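Local coordinates for probable glutathione S-transferase 5 (Caenorhabditis elegans, PDB 1ZL9), which conjugates reduced glutathione to a wide range of hydrophobic electrophiles and may help detoxify reactive oxygen species produced during bacterial infection, at residues E103-P106 with Y107-V111; E87-V90 with N91-A94; Y135-L138 with V139-L142; A70-L73 with A74-K78. All coordinates share one frame; numbering follows the deposited sequence.

In the fold
Along the chain the order is interaction 4, interaction 2, interaction 1, interaction 3. Interaction 4 lies on helix 66-76 of the N-terminal, thioredoxin-like part. The other three belong to the helical C-terminal part. Interactions 1 and 2 share helix 84-112, with centres about 24 Å apart, and interaction 3 lies on helix 119-145. Interaction 2 is the hub. Its centre is about 13 Å from those of interactions 3 and 4, and it touches both: Leu93 packs on Leu138 and Phe141, and Glu87 packs on Arg75. Interactions 2 and 4 also meet the second subunit, so they join both parts of the chain to the dimer interface. Interaction 1 lies near the C-terminal end of helix 84-112.

Interaction 1. Residues E103-P106 with Y107-V111; sequences EARP and YFYAV
Two torsions set the pairs of this helical turn. Arg105 carries its CG opposite the backbone N (chi1 -170°), which runs its aliphatic chain alongside the Tyr109 ring. Phe108 holds its CG next to its own backbone N (chi1 -71°). The Phe108 ring therefore swings back along the helix and lays one face against Ala104. Ala104 CB stands 3.9 Å from the centroid of the Phe108 ring, displaced toward the rim, in a CH-pi contact. Arg105 and Tyr109 point the same way. The CG and CD of the arginine do the touching: Arg105 CG is 3.5 Å from Tyr109 CE1. The guanidinium plane is turned 73° from the tyrosine ring, so the two do not stack. Tyr109 CE1 lies instead near the edge of the guanidinium. The side chain of Tyr109 comes within about 6 Å of a bound glutathione.

Backbone hydrogen bonds run beneath these pairs. Tyr109 N bonds to Arg105 O at 2.9 Å. Phe108 N reaches Ala104 O at 3.1 Å. Pro106 has no N-H to give to the preceding turn, and the helix kinks there. Its carbonyl still accepts Ala110 N. Helix 119-145 flanks this end of helix 84-112: its Phe127 stacks on Tyr107 and also meets Phe108.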
ATOM      1  N   GLU A 103       2.603   8.344   9.509  1.00 17.17           N
ATOM      2  CA  GLU A 103       2.370   9.341  10.517  1.00 18.51           C
ATOM      3  C   GLU A 103       3.531   9.384  11.502  1.00 17.64           C
ATOM      4  O   GLU A 103       3.906  10.467  11.998  1.00 17.51           O
ATOM      5  CB  GLU A 103       1.080   9.071  11.328  1.00 18.53           C
ATOM      6  CG  GLU A 103      -0.202   9.213  10.516  1.00 24.76           C
ATOM      7  CD  GLU A 103      -1.483   8.767  11.294  1.00 30.66           C
ATOM      8  OE1 GLU A 103      -2.542   8.725  10.595  1.00 36.17           O
ATOM      9  OE2 GLU A 103      -1.433   8.449  12.554  1.00 23.84           O
ATOM     10  N   ALA A 104       4.061   8.196  11.851  1.00 16.78           N
ATOM     11  CA  ALA A 104       5.137   8.123  12.812  1.00 15.97           C
ATOM     12  C   ALA A 104       6.514   8.431  12.266  1.00 17.16           C
ATOM     13  O   ALA A 104       7.480   8.560  13.046  1.00 16.10           O
ATOM     14  CB  ALA A 104       5.188   6.754  13.447  1.00 16.21           C
ATOM     15  N   ARG A 105       6.627   8.519  10.952  1.00 18.04           N
ATOM     16  CA  ARG A 105       7.922   8.608  10.314  1.00 18.71           C
ATOM     17  C   ARG A 105       8.872   9.726  10.881  1.00 18.74           C
ATOM     18  O   ARG A 105      10.067   9.490  10.955  1.00 18.86           O
ATOM     19  CB  ARG A 105       7.800   8.787   8.781  1.00 20.24           C
ATOM     20  CG  ARG A 105       9.151   8.631   8.117  1.00 25.95           C
ATOM     21  CD  ARG A 105       9.139   8.365   6.614  1.00 36.79           C
ATOM     22  NE  ARG A 105       8.601   7.027   6.331  1.00 42.12           N
ATOM     23  CZ  ARG A 105       7.435   6.810   5.721  1.00 44.61           C
ATOM     24  NH1 ARG A 105       6.691   7.833   5.304  1.00 46.31           N
ATOM     25  NH2 ARG A 105       7.004   5.566   5.546  1.00 45.18           N
ATOM     26  N   PRO A 106       8.393  10.955  11.145  1.00 19.21           N
ATOM     27  CA  PRO A 106       9.261  12.033  11.687  1.00 18.76           C
ATOM     28  C   PRO A 106      10.017  11.599  12.973  1.00 17.50           C
ATOM     29  O   PRO A 106      11.196  11.909  13.115  1.00 16.89           O
ATOM     30  CB  PRO A 106       8.284  13.173  11.942  1.00 18.54           C
ATOM     31  CG  PRO A 106       7.242  12.961  10.889  1.00 19.14           C
ATOM     32  CD  PRO A 106       7.049  11.473  10.855  1.00 19.24           C
ATOM     33  N   TYR A 107       9.327  10.896  13.856  1.00 17.13           N
ATOM     34  CA  TYR A 107       9.904  10.313  15.066  1.00 15.14           C
ATOM     35  C   TYR A 107      10.877   9.200  14.757  1.00 14.78           C
ATOM     36  O   TYR A 107      11.989   9.232  15.228  1.00 14.86           O
ATOM     37  CB  TYR A 107       8.818   9.810  16.004  1.00 15.57           C
ATOM     38  CG  TYR A 107       9.343   9.161  17.214  1.00 16.33           C
ATOM     39  CD1 TYR A 107      10.071   9.875  18.177  1.00 18.88           C
ATOM     40  CD2 TYR A 107       9.140   7.816  17.421  1.00 17.37           C
ATOM     41  CE1 TYR A 107      10.559   9.236  19.297  1.00 17.94           C
ATOM     42  CE2 TYR A 107       9.630   7.188  18.510  1.00 18.46           C
ATOM     43  CZ  TYR A 107      10.347   7.913  19.455  1.00 20.60           C
ATOM     44  OH  TYR A 107      10.765   7.263  20.578  1.00 24.10           O
ATOM     45  N   PHE A 108      10.491   8.253  13.917  1.00 13.96           N
ATOM     46  CA  PHE A 108      11.371   7.120  13.611  1.00 15.21           C
ATOM     47  C   PHE A 108      12.683   7.612  12.975  1.00 16.96           C
ATOM     48  O   PHE A 108      13.793   7.185  13.349  1.00 16.44           O
ATOM     49  CB  PHE A 108      10.661   6.189  12.654  1.00 16.36           C
ATOM     50  CG  PHE A 108       9.499   5.400  13.291  1.00 18.35           C
ATOM     51  CD1 PHE A 108       8.600   4.729  12.479  1.00 20.24           C
ATOM     52  CD2 PHE A 108       9.361   5.293  14.672  1.00 21.55           C
ATOM     53  CE1 PHE A 108       7.541   3.984  13.043  1.00 23.05           C
ATOM     54  CE2 PHE A 108       8.254   4.520  15.262  1.00 23.04           C
ATOM     55  CZ  PHE A 108       7.372   3.900  14.431  1.00 23.32           C
ATOM     56  N   TYR A 109      12.532   8.540  12.038  1.00 15.24           N
ATOM     57  CA  TYR A 109      13.674   9.152  11.373  1.00 17.54           C
ATOM     58  C   TYR A 109      14.608   9.909  12.292  1.00 17.88           C
ATOM     59  O   TYR A 109      15.838   9.916  12.073  1.00 17.39           O
ATOM     60  CB  TYR A 109      13.177  10.093  10.310  1.00 18.63           C
ATOM     61  CG  TYR A 109      13.117   9.441   8.999  1.00 24.14           C
ATOM     62  CD1 TYR A 109      12.552   8.201   8.842  1.00 28.45           C
ATOM     63  CD2 TYR A 109      13.600  10.099   7.871  1.00 35.46           C
ATOM     64  CE1 TYR A 109      12.488   7.588   7.595  1.00 34.11           C
ATOM     65  CE2 TYR A 109      13.544   9.500   6.622  1.00 37.78           C
ATOM     66  CZ  TYR A 109      13.005   8.249   6.501  1.00 39.42           C
ATOM     67  OH  TYR A 109      12.963   7.679   5.259  1.00 49.12           O
ATOM     68  N   ALA A 110      14.045  10.561  13.300  1.00 17.45           N
ATOM     69  CA  ALA A 110      14.876  11.290  14.246  1.00 17.81           C
ATOM     70  C   ALA A 110      15.678  10.330  15.119  1.00 19.09           C
ATOM     71  O   ALA A 110      16.852  10.559  15.381  1.00 18.75           O
ATOM     72  CB  ALA A 110      14.052  12.243  15.102  1.00 18.52           C
ATOM     73  N   VAL A 111      15.043   9.275  15.588  1.00 17.65           N
ATOM     74  CA  VAL A 111      15.722   8.266  16.396  1.00 18.54           C
ATOM     75  C   VAL A 111      16.847   7.560  15.588  1.00 18.43           C
ATOM     76  O   VAL A 111      17.950   7.267  16.097  1.00 17.74           O
ATOM     77  CB  VAL A 111      14.686   7.234  16.925  1.00 17.85           C
ATOM     78  CG1 VAL A 111      15.408   6.092  17.583  1.00 21.28           C
ATOM     79  CG2 VAL A 111      13.704   7.914  17.939  1.00 20.25           C
TER

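Interaction 2. Residues E87-V90 with N91-A94; sequences EAQV and NSLA
Ser92 OG takes a hydrogen from a water at 2.7 Å and also bonds to Ala64 O of the second subunit. The same water donates to Gln89 OE1 at 2.8 Å, so it bridges two side chains one helical turn apart. No direct bond joins them; Gln89 OE1 comes no nearer than 4.1 Å to Ser92 CB. Gln89 is bent at chi2 (-54°), which folds its amide back alongside the helix toward Ser92. The other end of that amide, NE2, bonds to Lys62 O of the second subunit. Bridging water and partner strand thus fix the rotation of the amide between them.

Beneath the bridge runs regular helix. Ser92 N to Ala88 O is the shortest backbone bond, 2.8 Å. Leu93 N to Gln89 O is the straightest, with an N-H...O angle of 169°. Asn91 N is bonded to Glu87 O and Ala94 N to Val90 O, each at 3.0 Å. The CB atoms rest on carbonyls of the preceding turn: Ala94 CB is 3.3 Å from Val90 O.

Val90 and Ala94 pack on Trp157 and Ile158 of helix 157-171. On the side facing the dimer partner, Glu87 forms a salt bridge with Arg75 of the second subunit, and Ala88 packs on its Leu63. Such contacts are characteristic of a glutathione transferase dimer, in which the first long helix of the C-terminal domain meets the N-terminal domain of the other subunit.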
ATOM      1  N   GLU A  87      -7.667 -12.462   2.718  1.00 15.54           N
ATOM      2  CA  GLU A  87      -6.553 -11.825   1.997  1.00 15.53           C
ATOM      3  C   GLU A  87      -6.793 -10.323   1.884  1.00 13.97           C
ATOM      4  O   GLU A  87      -5.880  -9.565   2.039  1.00 14.04           O
ATOM      5  CB  GLU A  87      -6.381 -12.461   0.601  1.00 15.86           C
ATOM      6  CG  GLU A  87      -5.973 -13.930   0.567  1.00 17.84           C
ATOM      7  CD  GLU A  87      -5.486 -14.422  -0.790  1.00 21.62           C
ATOM      8  OE1 GLU A  87      -6.056 -15.385  -1.276  1.00 26.47           O
ATOM      9  OE2 GLU A  87      -4.500 -13.907  -1.372  1.00 21.68           O
ATOM     10  N   ALA A  88      -8.034  -9.922   1.624  1.00 13.94           N
ATOM     11  CA  ALA A  88      -8.418  -8.505   1.566  1.00 14.50           C
ATOM     12  C   ALA A  88      -8.266  -7.842   2.916  1.00 14.39           C
ATOM     13  O   ALA A  88      -7.814  -6.706   2.998  1.00 13.43           O
ATOM     14  CB  ALA A  88      -9.858  -8.333   1.066  1.00 14.16           C
ATOM     15  N   GLN A  89      -8.720  -8.519   3.963  1.00 15.24           N
ATOM     16  CA  GLN A  89      -8.598  -7.966   5.315  1.00 14.40           C
ATOM     17  C   GLN A  89      -7.116  -7.817   5.759  1.00 13.87           C
ATOM     18  O   GLN A  89      -6.711  -6.812   6.364  1.00 13.11           O
ATOM     19  CB  GLN A  89      -9.353  -8.840   6.296  1.00 15.01           C
ATOM     20  CG  GLN A  89     -10.879  -8.745   6.239  1.00 18.55           C
ATOM     21  CD  GLN A  89     -11.481  -7.343   6.355  1.00 18.44           C
ATOM     22  OE1 GLN A  89     -10.863  -6.395   6.888  1.00 22.79           O
ATOM     23  NE2 GLN A  89     -12.704  -7.198   5.824  1.00 19.22           N
ATOM     24  N   VAL A  90      -6.309  -8.841   5.503  1.00 14.08           N
ATOM     25  CA  VAL A  90      -4.877  -8.704   5.683  1.00 13.14           C
ATOM     26  C   VAL A  90      -4.369  -7.448   4.927  1.00 12.25           C
ATOM     27  O   VAL A  90      -3.618  -6.690   5.472  1.00 12.09           O
ATOM     28  CB  VAL A  90      -4.070  -9.972   5.227  1.00 12.23           C
ATOM     29  CG1 VAL A  90      -2.582  -9.710   5.302  1.00 12.90           C
ATOM     30  CG2 VAL A  90      -4.325 -11.113   6.063  1.00 13.31           C
ATOM     31  N   ASN A  91      -4.779  -7.266   3.666  1.00 12.49           N
ATOM     32  CA  ASN A  91      -4.421  -6.133   2.866  1.00 12.75           C
ATOM     33  C   ASN A  91      -4.884  -4.818   3.535  1.00 13.93           C
ATOM     34  O   ASN A  91      -4.153  -3.844   3.564  1.00 13.27           O
ATOM     35  CB  ASN A  91      -5.006  -6.290   1.472  1.00 13.76           C
ATOM     36  CG  ASN A  91      -4.427  -5.322   0.438  1.00 15.14           C
ATOM     37  OD1 ASN A  91      -3.687  -4.388   0.733  1.00 20.64           O
ATOM     38  ND2 ASN A  91      -4.696  -5.635  -0.807  1.00 11.99           N
ATOM     39  N   SER A  92      -6.108  -4.803   4.077  1.00 12.66           N
ATOM     40  CA  SER A  92      -6.666  -3.606   4.655  1.00 13.33           C
ATOM     41  C   SER A  92      -5.798  -3.203   5.892  1.00 13.68           C
ATOM     42  O   SER A  92      -5.404  -2.083   6.062  1.00 13.52           O
ATOM     43  CB  SER A  92      -8.123  -3.913   5.042  1.00 14.21           C
ATOM     44  OG  SER A  92      -8.743  -2.777   5.601  1.00 18.26           O
ATOM     45  N   LEU A  93      -5.499  -4.153   6.748  1.00 13.32           N
ATOM     46  CA  LEU A  93      -4.713  -3.830   7.963  1.00 14.28           C
ATOM     47  C   LEU A  93      -3.298  -3.429   7.632  1.00 12.12           C
ATOM     48  O   LEU A  93      -2.699  -2.591   8.312  1.00 12.24           O
ATOM     49  CB  LEU A  93      -4.644  -5.053   8.851  1.00 15.67           C
ATOM     50  CG  LEU A  93      -4.733  -4.923  10.373  1.00 21.05           C
ATOM     51  CD1 LEU A  93      -4.095  -6.100  11.148  1.00 21.49           C
ATOM     52  CD2 LEU A  93      -4.587  -3.585  11.020  1.00 23.91           C
ATOM     53  N   ALA A  94      -2.729  -4.062   6.615  1.00 13.09           N
ATOM     54  CA  ALA A  94      -1.333  -3.815   6.231  1.00 12.28           C
ATOM     55  C   ALA A  94      -1.265  -2.384   5.660  1.00 11.97           C
ATOM     56  O   ALA A  94      -0.312  -1.639   5.896  1.00 12.23           O
ATOM     57  CB  ALA A  94      -0.865  -4.849   5.187  1.00 12.55           C
TER
HETATM   58  O   HOH W   1     -11.117  -3.657   6.674  1.00 15.93           O

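Interaction 3. Residues Y135-L138 with V139-L142; sequences YGFL and VNFL
Phe137 turns the edge of its ring to the amide of Asn140, with Asn140 ND2 4.0 Å from Phe137 CD2. The two residues, three apart, meet along the same side of the helix. Their planes are 57° apart, so the amide does not stack on the ring. The Phe141 ring turns an edge to the backbone: its CD1 is 3.5 Å from Phe137 O. Val139 CG2 sits 3.4 Å from Tyr135 O. Four main-chain bonds hold the turns. Leu142 N to Leu138 O, at 2.9 Å, is the straightest.

Within the first segment, Leu138 lays its CD1 over the centre of the Tyr135 ring, 3.6 Å above the plane. Its CG lies beside the backbone N (chi1 -71°), which turns the branch back toward the tyrosine. Leu138 also packs on Leu182 of helix 180-191 and Ile162 of helix 157-171. Phe137 meets Phe50 of the second subunit edge-to-face. Tyr135 OH is bonded to Ser166 OG. Between residues 135-138 and 139-142 the hydrogen bonds are all main-chain, and the side chains meet by van der Waals contact.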
ATOM      1  N   TYR A 135      -2.747   1.070  17.289  1.00 14.07           N
ATOM      2  CA  TYR A 135      -2.793  -0.099  18.170  1.00 13.91           C
ATOM      3  C   TYR A 135      -4.239  -0.355  18.671  1.00 14.72           C
ATOM      4  O   TYR A 135      -4.630  -1.476  18.884  1.00 14.60           O
ATOM      5  CB  TYR A 135      -1.734   0.004  19.268  1.00 14.69           C
ATOM      6  CG  TYR A 135      -0.439  -0.621  18.792  1.00 13.86           C
ATOM      7  CD1 TYR A 135       0.270  -0.069  17.700  1.00 14.63           C
ATOM      8  CD2 TYR A 135       0.055  -1.797  19.379  1.00 15.36           C
ATOM      9  CE1 TYR A 135       1.423  -0.703  17.166  1.00 14.74           C
ATOM     10  CE2 TYR A 135       1.170  -2.451  18.869  1.00 14.97           C
ATOM     11  CZ  TYR A 135       1.884  -1.903  17.761  1.00 14.65           C
ATOM     12  OH  TYR A 135       3.023  -2.552  17.281  1.00 14.88           O
ATOM     13  N   GLY A 136      -5.058   0.661  18.744  1.00 14.73           N
ATOM     14  CA  GLY A 136      -6.469   0.450  19.087  1.00 15.69           C
ATOM     15  C   GLY A 136      -7.158  -0.299  17.961  1.00 15.55           C
ATOM     16  O   GLY A 136      -7.958  -1.197  18.215  1.00 16.81           O
ATOM     17  N   PHE A 137      -6.784  -0.004  16.715  1.00 14.53           N
ATOM     18  CA  PHE A 137      -7.339  -0.767  15.625  1.00 15.18           C
ATOM     19  C   PHE A 137      -6.830  -2.241  15.663  1.00 14.91           C
ATOM     20  O   PHE A 137      -7.590  -3.170  15.354  1.00 15.22           O
ATOM     21  CB  PHE A 137      -6.983  -0.162  14.298  1.00 13.49           C
ATOM     22  CG  PHE A 137      -7.519   1.212  14.071  1.00 18.00           C
ATOM     23  CD1 PHE A 137      -6.758   2.141  13.410  1.00 19.39           C
ATOM     24  CD2 PHE A 137      -8.815   1.552  14.426  1.00 19.05           C
ATOM     25  CE1 PHE A 137      -7.295   3.463  13.159  1.00 21.20           C
ATOM     26  CE2 PHE A 137      -9.326   2.853  14.158  1.00 21.17           C
ATOM     27  CZ  PHE A 137      -8.551   3.778  13.534  1.00 19.32           C
ATOM     28  N   LEU A 138      -5.567  -2.451  16.029  1.00 13.78           N
ATOM     29  CA  LEU A 138      -5.019  -3.799  16.109  1.00 13.89           C
ATOM     30  C   LEU A 138      -5.858  -4.622  17.130  1.00 15.54           C
ATOM     31  O   LEU A 138      -6.213  -5.777  16.893  1.00 14.79           O
ATOM     32  CB  LEU A 138      -3.564  -3.794  16.497  1.00 13.70           C
ATOM     33  CG  LEU A 138      -2.639  -3.259  15.384  1.00 12.94           C
ATOM     34  CD1 LEU A 138      -1.205  -3.215  16.027  1.00  9.93           C
ATOM     35  CD2 LEU A 138      -2.612  -4.165  14.225  1.00 10.73           C
ATOM     36  N   VAL A 139      -6.192  -3.992  18.247  1.00 16.50           N
ATOM     37  CA  VAL A 139      -6.983  -4.680  19.281  1.00 16.45           C
ATOM     38  C   VAL A 139      -8.360  -5.090  18.748  1.00 17.04           C
ATOM     39  O   VAL A 139      -8.806  -6.216  19.035  1.00 17.38           O
ATOM     40  CB  VAL A 139      -7.105  -3.828  20.541  1.00 16.21           C
ATOM     41  CG1 VAL A 139      -8.111  -4.457  21.580  1.00 19.61           C
ATOM     42  CG2 VAL A 139      -5.793  -3.643  21.186  1.00 16.47           C
ATOM     43  N   ASN A 140      -8.997  -4.213  17.966  1.00 16.30           N
ATOM     44  CA  ASN A 140     -10.270  -4.489  17.315  1.00 19.58           C
ATOM     45  C   ASN A 140     -10.175  -5.716  16.414  1.00 19.04           C
ATOM     46  O   ASN A 140     -11.028  -6.633  16.470  1.00 18.24           O
ATOM     47  CB  ASN A 140     -10.740  -3.325  16.418  1.00 19.88           C
ATOM     48  CG  ASN A 140     -11.166  -2.058  17.190  1.00 24.91           C
ATOM     49  OD1 ASN A 140     -11.347  -2.075  18.410  1.00 27.35           O
ATOM     50  ND2 ASN A 140     -11.256  -0.913  16.448  1.00 22.70           N
ATOM     51  N   PHE A 141      -9.101  -5.783  15.621  1.00 18.77           N
ATOM     52  CA  PHE A 141      -8.838  -6.973  14.786  1.00 17.72           C
ATOM     53  C   PHE A 141      -8.638  -8.265  15.623  1.00 17.65           C
ATOM     54  O   PHE A 141      -9.178  -9.308  15.278  1.00 17.93           O
ATOM     55  CB  PHE A 141      -7.660  -6.756  13.840  1.00 18.05           C
ATOM     56  CG  PHE A 141      -8.055  -6.165  12.535  1.00 15.77           C
ATOM     57  CD1 PHE A 141      -8.568  -4.870  12.461  1.00 19.10           C
ATOM     58  CD2 PHE A 141      -8.000  -6.914  11.405  1.00 18.56           C
ATOM     59  CE1 PHE A 141      -8.975  -4.334  11.210  1.00 21.07           C
ATOM     60  CE2 PHE A 141      -8.407  -6.398  10.135  1.00 18.84           C
ATOM     61  CZ  PHE A 141      -8.923  -5.100  10.067  1.00 18.42           C
ATOM     62  N   LEU A 142      -7.826  -8.204  16.671  1.00 17.44           N
ATOM     63  CA  LEU A 142      -7.624  -9.361  17.538  1.00 16.93           C
ATOM     64  C   LEU A 142      -8.968  -9.824  18.170  1.00 18.58           C
ATOM     65  O   LEU A 142      -9.211 -11.025  18.271  1.00 17.79           O
ATOM     66  CB  LEU A 142      -6.647  -9.087  18.643  1.00 16.54           C
ATOM     67  CG  LEU A 142      -5.190  -8.900  18.214  1.00 15.34           C
ATOM     68  CD1 LEU A 142      -4.389  -8.460  19.412  1.00 18.99           C
ATOM     69  CD2 LEU A 142      -4.647 -10.170  17.692  1.00 14.24           C
TER

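Interaction 4. Residues A70-L73 with A74-K78; sequences ARFL and AREFK
The C-terminal end of helix 66-76 carries this contact, with Phe77 the first residue to leave helical angles. Glu76 holds its CG beside its backbone N (chi1 -71°), which sets that atom over one face of the Phe72 ring, 4.2 Å above the plane and toward the rim. A bend at chi2 (-58°) then turns the carboxylate, which lies at 41° to the ring. Glu76 OE1 accepts a hydrogen from a water at 2.9 Å, and the same water donates to Phe72 O. That carbonyl also takes Glu76 N, so two donors grip it.

Leu73 O is met by the backbone N and the ring of Phe77. Phe77 N bonds to it at 3.1 Å, and Phe77 CD1 lies 3.1 Å away, with the ring set obliquely to the oxygen. In the thioredoxin-like domain this helix packs against the sheet: Phe72 and Leu73 both rest on Leu56 of strand 55-58. Leu73 and Phe77 also touch Ile21 of helix 16-25.

Ala74 N to Ala70 O is the shortest bond here, at 2.7 Å. Arg75 N bonds to Arg71 O, and Arg75 CG packs 3.3 Å from that same oxygen. The two arginine chains touch through carbon alone, Arg71 CG to Arg75 CD at 4.1 Å. Their charged ends have partners on the second subunit: Arg75 NH1 makes a salt bridge with its Glu87, and Arg71 contacts its Asn91. Phe72 meets Trp85 of that subunit edge-to-face.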
ATOM      1  N   ALA A  70       6.004  -8.888   0.155  1.00 13.59           N
ATOM      2  CA  ALA A  70       5.496  -9.714   1.247  1.00 13.32           C
ATOM      3  C   ALA A  70       4.217 -10.417   0.791  1.00 12.95           C
ATOM      4  O   ALA A  70       3.993 -11.615   1.051  1.00 14.19           O
ATOM      5  CB  ALA A  70       5.201  -8.821   2.463  1.00 13.48           C
ATOM      6  N   ARG A  71       3.383  -9.685   0.059  1.00 13.72           N
ATOM      7  CA  ARG A  71       2.103 -10.257  -0.418  1.00 13.53           C
ATOM      8  C   ARG A  71       2.350 -11.368  -1.456  1.00 13.14           C
ATOM      9  O   ARG A  71       1.723 -12.424  -1.418  1.00 12.57           O
ATOM     10  CB  ARG A  71       1.162  -9.179  -0.980  1.00 13.75           C
ATOM     11  CG  ARG A  71      -0.203  -9.739  -1.485  1.00 13.48           C
ATOM     12  CD  ARG A  71      -1.231  -8.727  -1.847  1.00 14.63           C
ATOM     13  NE  ARG A  71      -1.650  -8.118  -0.607  1.00 14.08           N
ATOM     14  CZ  ARG A  71      -1.191  -6.989  -0.096  1.00 14.31           C
ATOM     15  NH1 ARG A  71      -0.391  -6.139  -0.780  1.00 13.01           N
ATOM     16  NH2 ARG A  71      -1.578  -6.659   1.116  1.00 18.07           N
ATOM     17  N   PHE A  72       3.297 -11.149  -2.347  1.00 11.84           N
ATOM     18  CA  PHE A  72       3.602 -12.124  -3.370  1.00 12.92           C
ATOM     19  C   PHE A  72       4.111 -13.399  -2.708  1.00 14.07           C
ATOM     20  O   PHE A  72       3.600 -14.516  -2.965  1.00 13.01           O
ATOM     21  CB  PHE A  72       4.673 -11.574  -4.307  1.00 12.46           C
ATOM     22  CG  PHE A  72       5.276 -12.633  -5.202  1.00 14.35           C
ATOM     23  CD1 PHE A  72       4.568 -13.107  -6.278  1.00 14.03           C
ATOM     24  CD2 PHE A  72       6.560 -13.128  -4.988  1.00 15.28           C
ATOM     25  CE1 PHE A  72       5.123 -14.086  -7.127  1.00 18.76           C
ATOM     26  CE2 PHE A  72       7.070 -14.139  -5.794  1.00 17.01           C
ATOM     27  CZ  PHE A  72       6.372 -14.594  -6.862  1.00 16.19           C
ATOM     28  N   LEU A  73       5.048 -13.217  -1.768  1.00 13.81           N
ATOM     29  CA  LEU A  73       5.613 -14.376  -1.096  1.00 13.58           C
ATOM     30  C   LEU A  73       4.566 -15.050  -0.195  1.00 13.55           C
ATOM     31  O   LEU A  73       4.481 -16.287  -0.163  1.00 14.61           O
ATOM     32  CB  LEU A  73       6.826 -14.001  -0.284  1.00 13.08           C
ATOM     33  CG  LEU A  73       8.047 -13.506  -1.082  1.00 12.29           C
ATOM     34  CD1 LEU A  73       9.023 -13.034  -0.078  1.00 15.26           C
ATOM     35  CD2 LEU A  73       8.643 -14.535  -1.921  1.00 14.44           C
ATOM     36  N   ALA A  74       3.798 -14.276   0.539  1.00 13.76           N
ATOM     37  CA  ALA A  74       2.783 -14.843   1.420  1.00 14.70           C
ATOM     38  C   ALA A  74       1.768 -15.677   0.615  1.00 15.48           C
ATOM     39  O   ALA A  74       1.350 -16.762   1.090  1.00 14.90           O
ATOM     40  CB  ALA A  74       2.063 -13.779   2.260  1.00 14.26           C
ATOM     41  N   ARG A  75       1.366 -15.202  -0.559  1.00 14.91           N
ATOM     42  CA  ARG A  75       0.426 -15.970  -1.360  1.00 16.43           C
ATOM     43  C   ARG A  75       1.020 -17.292  -1.853  1.00 18.67           C
ATOM     44  O   ARG A  75       0.306 -18.281  -1.885  1.00 17.95           O
ATOM     45  CB  ARG A  75      -0.081 -15.188  -2.527  1.00 16.90           C
ATOM     46  CG  ARG A  75      -1.065 -14.108  -2.094  1.00 16.95           C
ATOM     47  CD  ARG A  75      -1.512 -13.172  -3.240  1.00 19.92           C
ATOM     48  NE  ARG A  75      -2.137 -13.889  -4.326  1.00 21.35           N
ATOM     49  CZ  ARG A  75      -2.645 -13.336  -5.428  1.00 26.74           C
ATOM     50  NH1 ARG A  75      -2.594 -12.005  -5.620  1.00 23.36           N
ATOM     51  NH2 ARG A  75      -3.226 -14.137  -6.335  1.00 29.38           N
ATOM     52  N   GLU A  76       2.317 -17.304  -2.177  1.00 18.86           N
ATOM     53  CA  GLU A  76       2.977 -18.544  -2.659  1.00 21.05           C
ATOM     54  C   GLU A  76       3.017 -19.551  -1.479  1.00 20.08           C
ATOM     55  O   GLU A  76       2.951 -20.772  -1.682  1.00 20.98           O
ATOM     56  CB  GLU A  76       4.410 -18.292  -3.098  1.00 21.20           C
ATOM     57  CG  GLU A  76       4.595 -17.504  -4.365  1.00 27.35           C
ATOM     58  CD  GLU A  76       3.895 -18.176  -5.546  1.00 35.28           C
ATOM     59  OE1 GLU A  76       3.178 -17.438  -6.310  1.00 38.25           O
ATOM     60  OE2 GLU A  76       4.003 -19.445  -5.649  1.00 38.33           O
ATOM     61  N   PHE A  77       3.157 -19.059  -0.256  1.00 17.91           N
ATOM     62  CA  PHE A  77       3.257 -19.925   0.918  1.00 18.28           C
ATOM     63  C   PHE A  77       1.971 -20.035   1.752  1.00 19.58           C
ATOM     64  O   PHE A  77       2.029 -20.536   2.871  1.00 18.32           O
ATOM     65  CB  PHE A  77       4.448 -19.510   1.788  1.00 18.88           C
ATOM     66  CG  PHE A  77       5.763 -19.520   1.022  1.00 21.30           C
ATOM     67  CD1 PHE A  77       6.497 -18.385   0.850  1.00 22.75           C
ATOM     68  CD2 PHE A  77       6.225 -20.712   0.426  1.00 28.33           C
ATOM     69  CE1 PHE A  77       7.696 -18.378   0.114  1.00 25.24           C
ATOM     70  CE2 PHE A  77       7.420 -20.723  -0.317  1.00 29.12           C
ATOM     71  CZ  PHE A  77       8.138 -19.553  -0.490  1.00 28.28           C
ATOM     72  N   LYS A  78       0.836 -19.563   1.225  1.00 18.14           N
ATOM     73  CA  LYS A  78      -0.439 -19.584   1.980  1.00 19.61           C
ATOM     74  C   LYS A  78      -0.432 -18.859   3.361  1.00 18.00           C
ATOM     75  O   LYS A  78      -1.045 -19.321   4.369  1.00 19.03           O
ATOM     76  CB  LYS A  78      -1.016 -21.021   2.073  1.00 21.28           C
ATOM     77  CG  LYS A  78      -2.529 -21.148   2.145  1.00 24.85           C
ATOM     78  CD  LYS A  78      -3.224 -20.911   0.810  1.00 30.46           C
ATOM     79  CE  LYS A  78      -4.724 -21.273   0.911  1.00 37.30           C
ATOM     80  NZ  LYS A  78      -4.996 -22.694   1.491  1.00 41.79           N
TER
HETATM   81  O   HOH W   2       2.039 -14.935  -5.333  1.00 17.37           O